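Local coordinates for soluble lytic murein transglycosylase (Escherichia coli, PDB 1QSA), which cleaves the glycosidic bonds between N-acetylmuramic acid and N-acetylglucosamine in peptidoglycan, with formation of a 1,6-anhydro bond in the N-acetylmuramic acid, at residues 470-482 against 489-501. Numbering follows the deposited sequence. Where two conformers were deposited one is given.
Sequences YAMAIARQESAWN and VGASGLMQIMPGT. With SO4 (sulfate ion), chain J; SO4 (sulfate ion), chain H.
Two carbonyl oxygens, Ala475 O and Leu494 O, come within 3.3 Å of each other where the helix end meets the turn Gly493-Gln496, with the hydroxyl of Ser479 beside both. Ser479 OG lies 2.8 Å from Leu494 O and 3.1 Å from Ala475 O; its one proton can serve either, and chi1 of 66° sets OG between its own backbone N and carbonyl carbon, within reach of both oxygens. Ala475 CA makes a CA-H...O contact with Leu494 O (3.5 Å). Leu494 CD2 lies 3.9 Å from Trp481 CE3, at the ring edge, while Met495 lays CG against Ala475 CB and bends at chi3 to bring CE onto Ile474 CG2. Glu478, the predicted active-site residue, sits in the last turn of helix 468-479, consistent with the lysozyme-like fold of the SLT domain. It curls at chi2 (-68°), and Glu478 OE1 lies 3.4 Å from Gln496 CB, an aliphatic neighbour. Within 489-501, Gly493 O accepts from Gln496 N and, nearly straight (176°) and in the carbonyl plane, from Gln496 NE2, closing the turn and holding the amide. Tyr587 binds Glu478 OE2, and Tyr552 binds Met495 O. The aliphatic flank of Gln496 and the Tyr587 bond thus probably set the carboxylate's orientation, while the Ser479 hydroxyl probably offsets the mutual repulsion of two buried acceptors.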
ATOM      1  N   TYR A 470       2.349   4.122 -22.982  1.00 10.26           N
ATOM      2  CA  TYR A 470       1.294   3.567 -22.155  1.00  8.44           C
ATOM      3  C   TYR A 470       1.777   2.346 -21.367  1.00  9.42           C
ATOM      4  O   TYR A 470       1.495   2.236 -20.168  1.00  8.24           O
ATOM      5  CB  TYR A 470       0.070   3.241 -23.014  1.00  8.58           C
ATOM      6  CG  TYR A 470      -1.051   2.623 -22.231  1.00  9.70           C
ATOM      7  CD1 TYR A 470      -1.551   3.249 -21.079  1.00  9.15           C
ATOM      8  CD2 TYR A 470      -1.584   1.385 -22.601  1.00  9.49           C
ATOM      9  CE1 TYR A 470      -2.555   2.646 -20.306  1.00  9.43           C
ATOM     10  CE2 TYR A 470      -2.583   0.779 -21.843  1.00  9.77           C
ATOM     11  CZ  TYR A 470      -3.060   1.412 -20.700  1.00  9.44           C
ATOM     12  OH  TYR A 470      -4.028   0.787 -19.937  1.00  8.10           O
ATOM     13  N   ALA A 471       2.476   1.425 -22.036  1.00  9.07           N
ATOM     14  CA  ALA A 471       3.026   0.238 -21.354  1.00  9.01           C
ATOM     15  C   ALA A 471       3.988   0.685 -20.249  1.00  8.89           C
ATOM     16  O   ALA A 471       3.992   0.138 -19.141  1.00  9.18           O
ATOM     17  CB  ALA A 471       3.745  -0.662 -22.339  1.00 10.67           C
ATOM     18  N   MET A 472       4.780   1.713 -20.540  1.00  7.58           N
ATOM     19  CA  MET A 472       5.710   2.261 -19.563  1.00  8.57           C
ATOM     20  C   MET A 472       4.995   2.893 -18.368  1.00  8.72           C
ATOM     21  O   MET A 472       5.432   2.713 -17.232  1.00  9.54           O
ATOM     22  CB  MET A 472       6.673   3.241 -20.236  1.00  9.16           C
ATOM     23  CG  MET A 472       7.624   2.507 -21.171  1.00 10.47           C
ATOM     24  SD  MET A 472       8.700   3.563 -22.142  1.00 12.53           S
ATOM     25  CE  MET A 472      10.010   3.931 -20.948  1.00 11.76           C
ATOM     26  N   ALA A 473       3.885   3.588 -18.617  1.00  7.82           N
ATOM     27  CA  ALA A 473       3.094   4.206 -17.547  1.00  8.05           C
ATOM     28  C   ALA A 473       2.565   3.120 -16.610  1.00  8.29           C
ATOM     29  O   ALA A 473       2.561   3.293 -15.393  1.00  8.93           O
ATOM     30  CB  ALA A 473       1.919   4.995 -18.132  1.00  8.38           C
ATOM     31  N   ILE A 474       2.062   2.032 -17.191  1.00  9.18           N
ATOM     32  CA  ILE A 474       1.526   0.915 -16.400  1.00  8.55           C
ATOM     33  C   ILE A 474       2.631   0.325 -15.514  1.00  9.67           C
ATOM     34  O   ILE A 474       2.443   0.125 -14.307  1.00  8.12           O
ATOM     35  CB  ILE A 474       0.897  -0.167 -17.335  1.00  9.40           C
ATOM     36  CG1 ILE A 474      -0.422   0.360 -17.941  1.00  7.77           C
ATOM     37  CG2 ILE A 474       0.674  -1.503 -16.578  1.00  9.11           C
ATOM     38  CD1 ILE A 474      -1.644   0.275 -16.997  1.00  9.93           C
ATOM     39  N   ALA A 475       3.800   0.075 -16.102  1.00  9.31           N
ATOM     40  CA  ALA A 475       4.920  -0.475 -15.331  1.00  9.03           C
ATOM     41  C   ALA A 475       5.366   0.470 -14.207  1.00  9.58           C
ATOM     42  O   ALA A 475       5.630   0.038 -13.079  1.00  8.30           O
ATOM     43  CB  ALA A 475       6.086  -0.785 -16.260  1.00 10.09           C
ATOM     44  N   ARG A 476       5.429   1.769 -14.513  1.00 10.29           N
ATOM     45  CA  ARG A 476       5.830   2.772 -13.529  1.00  9.26           C
ATOM     46  C   ARG A 476       4.873   2.750 -12.333  1.00  9.24           C
ATOM     47  O   ARG A 476       5.303   2.759 -11.179  1.00 10.06           O
ATOM     48  CB  ARG A 476       5.860   4.159 -14.185  1.00 10.46           C
ATOM     49  CG  ARG A 476       5.967   5.335 -13.203  1.00 12.66           C
ATOM     50  CD  ARG A 476       7.264   5.319 -12.413  1.00 15.67           C
ATOM     51  NE  ARG A 476       7.380   6.496 -11.549  1.00 13.02           N
ATOM     52  CZ  ARG A 476       6.759   6.648 -10.387  1.00 14.93           C
ATOM     53  NH1 ARG A 476       5.992   5.675  -9.906  1.00 17.13           N
ATOM     54  NH2 ARG A 476       6.952   7.760  -9.674  1.00 14.54           N
ATOM     55  N   GLN A 477       3.575   2.660 -12.617  1.00  8.41           N
ATOM     56  CA  GLN A 477       2.572   2.616 -11.564  1.00  9.02           C
ATOM     57  C   GLN A 477       2.675   1.326 -10.760  1.00 10.12           C
ATOM     58  O   GLN A 477       2.619   1.351  -9.528  1.00 10.06           O
ATOM     59  CB  GLN A 477       1.162   2.734 -12.161  1.00  9.52           C
ATOM     60  CG  GLN A 477       0.029   2.282 -11.227  1.00  9.68           C
ATOM     61  CD  GLN A 477      -0.104   3.135  -9.986  1.00 10.88           C
ATOM     62  OE1 GLN A 477       0.175   4.332 -10.003  1.00 13.19           O
ATOM     63  NE2 GLN A 477      -0.528   2.521  -8.888  1.00 13.32           N
ATOM     64  N   GLU A 478       2.857   0.213 -11.465  1.00  8.78           N
ATOM     65  CA  GLU A 478       2.899  -1.099 -10.815  1.00  9.69           C
ATOM     66  C   GLU A 478       4.099  -1.379  -9.913  1.00 10.31           C
ATOM     67  O   GLU A 478       3.941  -1.787  -8.751  1.00  9.85           O
ATOM     68  CB  GLU A 478       2.813  -2.222 -11.873  1.00  9.28           C
ATOM     69  CG  GLU A 478       1.470  -2.313 -12.621  1.00  9.73           C
ATOM     70  CD  GLU A 478       0.315  -2.769 -11.734  1.00 11.03           C
ATOM     71  OE1 GLU A 478       0.527  -3.016 -10.527  1.00 12.44           O
ATOM     72  OE2 GLU A 478      -0.818  -2.904 -12.259  1.00  9.63           O
ATOM     73  N   SER A 479       5.296  -1.097 -10.421  1.00 10.01           N
ATOM     74  CA  SER A 479       6.522  -1.441  -9.697  1.00  8.69           C
ATOM     75  C   SER A 479       7.476  -0.320  -9.321  1.00 10.32           C
ATOM     76  O   SER A 479       8.485  -0.587  -8.646  1.00  9.44           O
ATOM     77  CB  SER A 479       7.319  -2.410 -10.563  1.00  8.68           C
ATOM     78  OG  SER A 479       7.758  -1.735 -11.734  1.00  9.89           O
ATOM     79  N   ALA A 480       7.204   0.895  -9.790  1.00  9.84           N
ATOM     80  CA  ALA A 480       8.107   2.025  -9.554  1.00  9.48           C
ATOM     81  C   ALA A 480       9.504   1.637 -10.079  1.00 10.40           C
ATOM     82  O   ALA A 480      10.550   2.044  -9.554  1.00 10.50           O
ATOM     83  CB  ALA A 480       8.142   2.442  -8.073  1.00  9.90           C
ATOM     84  N   TRP A 481       9.482   0.852 -11.153  1.00 10.12           N
ATOM     85  CA  TRP A 481      10.662   0.363 -11.853  1.00 10.64           C
ATOM     86  C   TRP A 481      11.562  -0.662 -11.164  1.00 10.44           C
ATOM     87  O   TRP A 481      12.674  -0.899 -11.629  1.00 10.66           O
ATOM     88  CB  TRP A 481      11.489   1.522 -12.419  1.00 10.13           C
ATOM     89  CG  TRP A 481      10.738   2.319 -13.464  1.00  8.62           C
ATOM     90  CD1 TRP A 481      10.436   3.658 -13.431  1.00 10.39           C
ATOM     91  CD2 TRP A 481      10.172   1.808 -14.675  1.00  8.40           C
ATOM     92  NE1 TRP A 481       9.710   4.002 -14.547  1.00  9.74           N
ATOM     93  CE2 TRP A 481       9.532   2.890 -15.328  1.00  9.66           C
ATOM     94  CE3 TRP A 481      10.144   0.536 -15.271  1.00  9.94           C
ATOM     95  CZ2 TRP A 481       8.866   2.738 -16.549  1.00  9.61           C
ATOM     96  CZ3 TRP A 481       9.481   0.381 -16.488  1.00  9.88           C
ATOM     97  CH2 TRP A 481       8.848   1.484 -17.114  1.00 10.22           C
ATOM     98  N   ASN A 482      11.105  -1.278 -10.072  1.00  9.71           N
ATOM     99  CA  ASN A 482      11.924  -2.322  -9.437  1.00  9.96           C
ATOM    100  C   ASN A 482      11.483  -3.652 -10.077  1.00 11.09           C
ATOM    101  O   ASN A 482      10.367  -4.112  -9.838  1.00 11.23           O
ATOM    102  CB  ASN A 482      11.688  -2.333  -7.927  1.00  8.68           C
ATOM    103  CG  ASN A 482      12.406  -3.469  -7.226  1.00  9.69           C
ATOM    104  OD1 ASN A 482      13.042  -4.305  -7.862  1.00  8.65           O
ATOM    105  ND2 ASN A 482      12.315  -3.490  -5.905  1.00 10.55           N
ATOM    106  N   VAL A 489       0.517 -10.853  -2.263  1.00 23.28           N
ATOM    107  CA  VAL A 489      -0.314 -11.875  -2.906  1.00 22.34           C
ATOM    108  C   VAL A 489       0.404 -12.579  -4.064  1.00 21.40           C
ATOM    109  O   VAL A 489      -0.170 -13.439  -4.732  1.00 23.83           O
ATOM    110  CB  VAL A 489      -1.695 -11.328  -3.372  1.00 23.26           C
ATOM    111  CG1 VAL A 489      -2.534 -10.926  -2.159  1.00 24.78           C
ATOM    112  CG2 VAL A 489      -1.522 -10.147  -4.316  1.00 22.04           C
ATOM    113  N   GLY A 490       1.649 -12.187  -4.321  1.00 19.68           N
ATOM    114  CA  GLY A 490       2.429 -12.832  -5.367  1.00 16.47           C
ATOM    115  C   GLY A 490       2.576 -12.135  -6.708  1.00 16.03           C
ATOM    116  O   GLY A 490       3.128 -12.751  -7.630  1.00 16.06           O
ATOM    117  N   ALA A 491       2.070 -10.899  -6.845  1.00 14.44           N
ATOM    118  CA  ALA A 491       2.188 -10.148  -8.120  1.00 12.84           C
ATOM    119  C   ALA A 491       3.676  -9.888  -8.287  1.00 12.60           C
ATOM    120  O   ALA A 491       4.328  -9.397  -7.365  1.00 13.61           O
ATOM    121  CB  ALA A 491       1.395  -8.844  -8.075  1.00 11.74           C
ATOM    122  N   SER A 492       4.187 -10.106  -9.490  1.00 11.99           N
ATOM    123  CA  SER A 492       5.622 -10.043  -9.694  1.00 12.07           C
ATOM    124  C   SER A 492       6.196  -9.117 -10.751  1.00 12.52           C
ATOM    125  O   SER A 492       5.651  -8.988 -11.851  1.00 12.19           O
ATOM    126  CB  SER A 492       6.146 -11.450  -9.979  0.54 12.35           C
ATOM    127  OG  SER A 492       5.902 -12.325  -8.888  0.54 13.99           O
ATOM    128  N   GLY A 493       7.341  -8.533 -10.403  1.00 12.38           N
ATOM    129  CA  GLY A 493       8.082  -7.724 -11.346  1.00 10.98           C
ATOM    130  C   GLY A 493       7.577  -6.387 -11.818  1.00 10.80           C
ATOM    131  O   GLY A 493       6.657  -5.810 -11.236  1.00 11.51           O
ATOM    132  N   LEU A 494       8.136  -5.964 -12.953  1.00  9.51           N
ATOM    133  CA  LEU A 494       7.868  -4.641 -13.517  1.00 10.32           C
ATOM    134  C   LEU A 494       6.423  -4.300 -13.735  1.00  9.37           C
ATOM    135  O   LEU A 494       6.000  -3.193 -13.416  1.00 10.42           O
ATOM    136  CB  LEU A 494       8.643  -4.435 -14.821  1.00  9.92           C
ATOM    137  CG  LEU A 494      10.174  -4.344 -14.702  1.00  9.34           C
ATOM    138  CD1 LEU A 494      10.770  -4.305 -16.109  1.00  9.00           C
ATOM    139  CD2 LEU A 494      10.602  -3.119 -13.872  1.00  9.38           C
ATOM    140  N   MET A 495       5.653  -5.274 -14.209  1.00  9.20           N
ATOM    141  CA  MET A 495       4.239  -5.032 -14.476  1.00 10.30           C
ATOM    142  C   MET A 495       3.317  -5.747 -13.490  1.00 11.26           C
ATOM    143  O   MET A 495       2.105  -5.830 -13.707  1.00  9.99           O
ATOM    144  CB  MET A 495       3.922  -5.352 -15.942  1.00 10.53           C
ATOM    145  CG  MET A 495       4.749  -4.467 -16.881  1.00  9.93           C
ATOM    146  SD  MET A 495       4.404  -4.685 -18.626  1.00 12.02           S
ATOM    147  CE  MET A 495       2.770  -3.911 -18.733  1.00 11.38           C
ATOM    148  N   GLN A 496       3.912  -6.202 -12.379  1.00 10.27           N
ATOM    149  CA  GLN A 496       3.188  -6.856 -11.286  1.00 10.13           C
ATOM    150  C   GLN A 496       2.187  -7.892 -11.771  1.00 10.45           C
ATOM    151  O   GLN A 496       0.981  -7.822 -11.499  1.00 10.74           O
ATOM    152  CB  GLN A 496       2.535  -5.787 -10.398  1.00 10.23           C
ATOM    153  CG  GLN A 496       3.562  -5.019  -9.533  1.00  9.72           C
ATOM    154  CD  GLN A 496       4.113  -5.889  -8.428  1.00 11.88           C
ATOM    155  OE1 GLN A 496       3.471  -6.076  -7.393  1.00 13.33           O
ATOM    156  NE2 GLN A 496       5.284  -6.464  -8.654  1.00 11.14           N
ATOM    157  N   ILE A 497       2.733  -8.855 -12.497  1.00 11.15           N
ATOM    158  CA  ILE A 497       1.969  -9.934 -13.098  1.00 12.07           C
ATOM    159  C   ILE A 497       1.728 -11.070 -12.110  1.00 12.40           C
ATOM    160  O   ILE A 497       2.663 -11.562 -11.481  1.00 12.59           O
ATOM    161  CB  ILE A 497       2.730 -10.482 -14.323  1.00 11.14           C
ATOM    162  CG1 ILE A 497       2.975  -9.354 -15.339  1.00  9.17           C
ATOM    163  CG2 ILE A 497       1.894 -11.554 -15.021  1.00 12.99           C
ATOM    164  CD1 ILE A 497       3.936  -9.762 -16.457  1.00  9.14           C
ATOM    165  N   MET A 498       0.456 -11.458 -11.965  1.00 13.27           N
ATOM    166  CA  MET A 498       0.078 -12.572 -11.084  1.00 14.43           C
ATOM    167  C   MET A 498       0.397 -13.879 -11.831  1.00 14.02           C
ATOM    168  O   MET A 498       0.289 -13.943 -13.055  1.00 14.32           O
ATOM    169  CB  MET A 498      -1.419 -12.502 -10.751  1.00 16.47           C
ATOM    170  CG  MET A 498      -1.804 -11.368  -9.786  1.00 16.40           C
ATOM    171  SD  MET A 498      -1.197 -11.642  -8.123  1.00 19.20           S
ATOM    172  CE  MET A 498      -2.326 -12.947  -7.555  1.00 17.45           C
ATOM    173  N   PRO A 499       0.818 -14.929 -11.106  1.00 15.31           N
ATOM    174  CA  PRO A 499       1.147 -16.216 -11.734  1.00 16.00           C
ATOM    175  C   PRO A 499       0.009 -16.752 -12.603  1.00 14.34           C
ATOM    176  O   PRO A 499       0.245 -17.221 -13.710  1.00 14.73           O
ATOM    177  CB  PRO A 499       1.426 -17.122 -10.531  1.00 16.17           C
ATOM    178  CG  PRO A 499       2.001 -16.155  -9.522  1.00 18.01           C
ATOM    179  CD  PRO A 499       1.103 -14.948  -9.659  1.00 15.88           C
ATOM    180  N   GLY A 500      -1.226 -16.630 -12.121  1.00 15.48           N
ATOM    181  CA  GLY A 500      -2.376 -17.108 -12.882  1.00 15.77           C
ATOM    182  C   GLY A 500      -2.537 -16.353 -14.193  1.00 15.12           C
ATOM    183  O   GLY A 500      -2.784 -16.946 -15.245  1.00 15.84           O
ATOM    184  N   THR A 501      -2.377 -15.032 -14.125  1.00 14.23           N
ATOM    185  CA  THR A 501      -2.468 -14.180 -15.302  1.00 14.55           C
ATOM    186  C   THR A 501      -1.382 -14.539 -16.314  1.00 13.04           C
ATOM    187  O   THR A 501      -1.643 -14.576 -17.516  1.00 14.37           O
ATOM    188  CB  THR A 501      -2.297 -12.716 -14.922  1.00 14.88           C
ATOM    189  OG1 THR A 501      -3.259 -12.388 -13.914  1.00 15.67           O
ATOM    190  CG2 THR A 501      -2.501 -11.826 -16.138  1.00 14.94           C
TER
HETATM  191  S   SO4 J 709      -2.857 -16.798  -8.735  1.00 51.84           S
HETATM  192  O1  SO4 J 709      -1.939 -17.101  -7.617  1.00 51.10           O
HETATM  193  O2  SO4 J 709      -2.218 -15.842  -9.661  1.00 48.44           O
HETATM  194  O3  SO4 J 709      -3.197 -18.047  -9.451  1.00 50.62           O
HETATM  195  O4  SO4 J 709      -4.095 -16.188  -8.200  1.00 51.92           O
HETATM  196  S   SO4 H 707       4.865   8.244  -6.875  1.00 61.16           S
HETATM  197  O1  SO4 H 707       4.131   8.870  -7.992  1.00 61.59           O
HETATM  198  O2  SO4 H 707       3.928   7.940  -5.777  1.00 61.52           O
HETATM  199  O3  SO4 H 707       5.492   6.997  -7.343  1.00 61.29           O
HETATM  200  O4  SO4 H 707       5.903   9.170  -6.398  1.00 61.24           O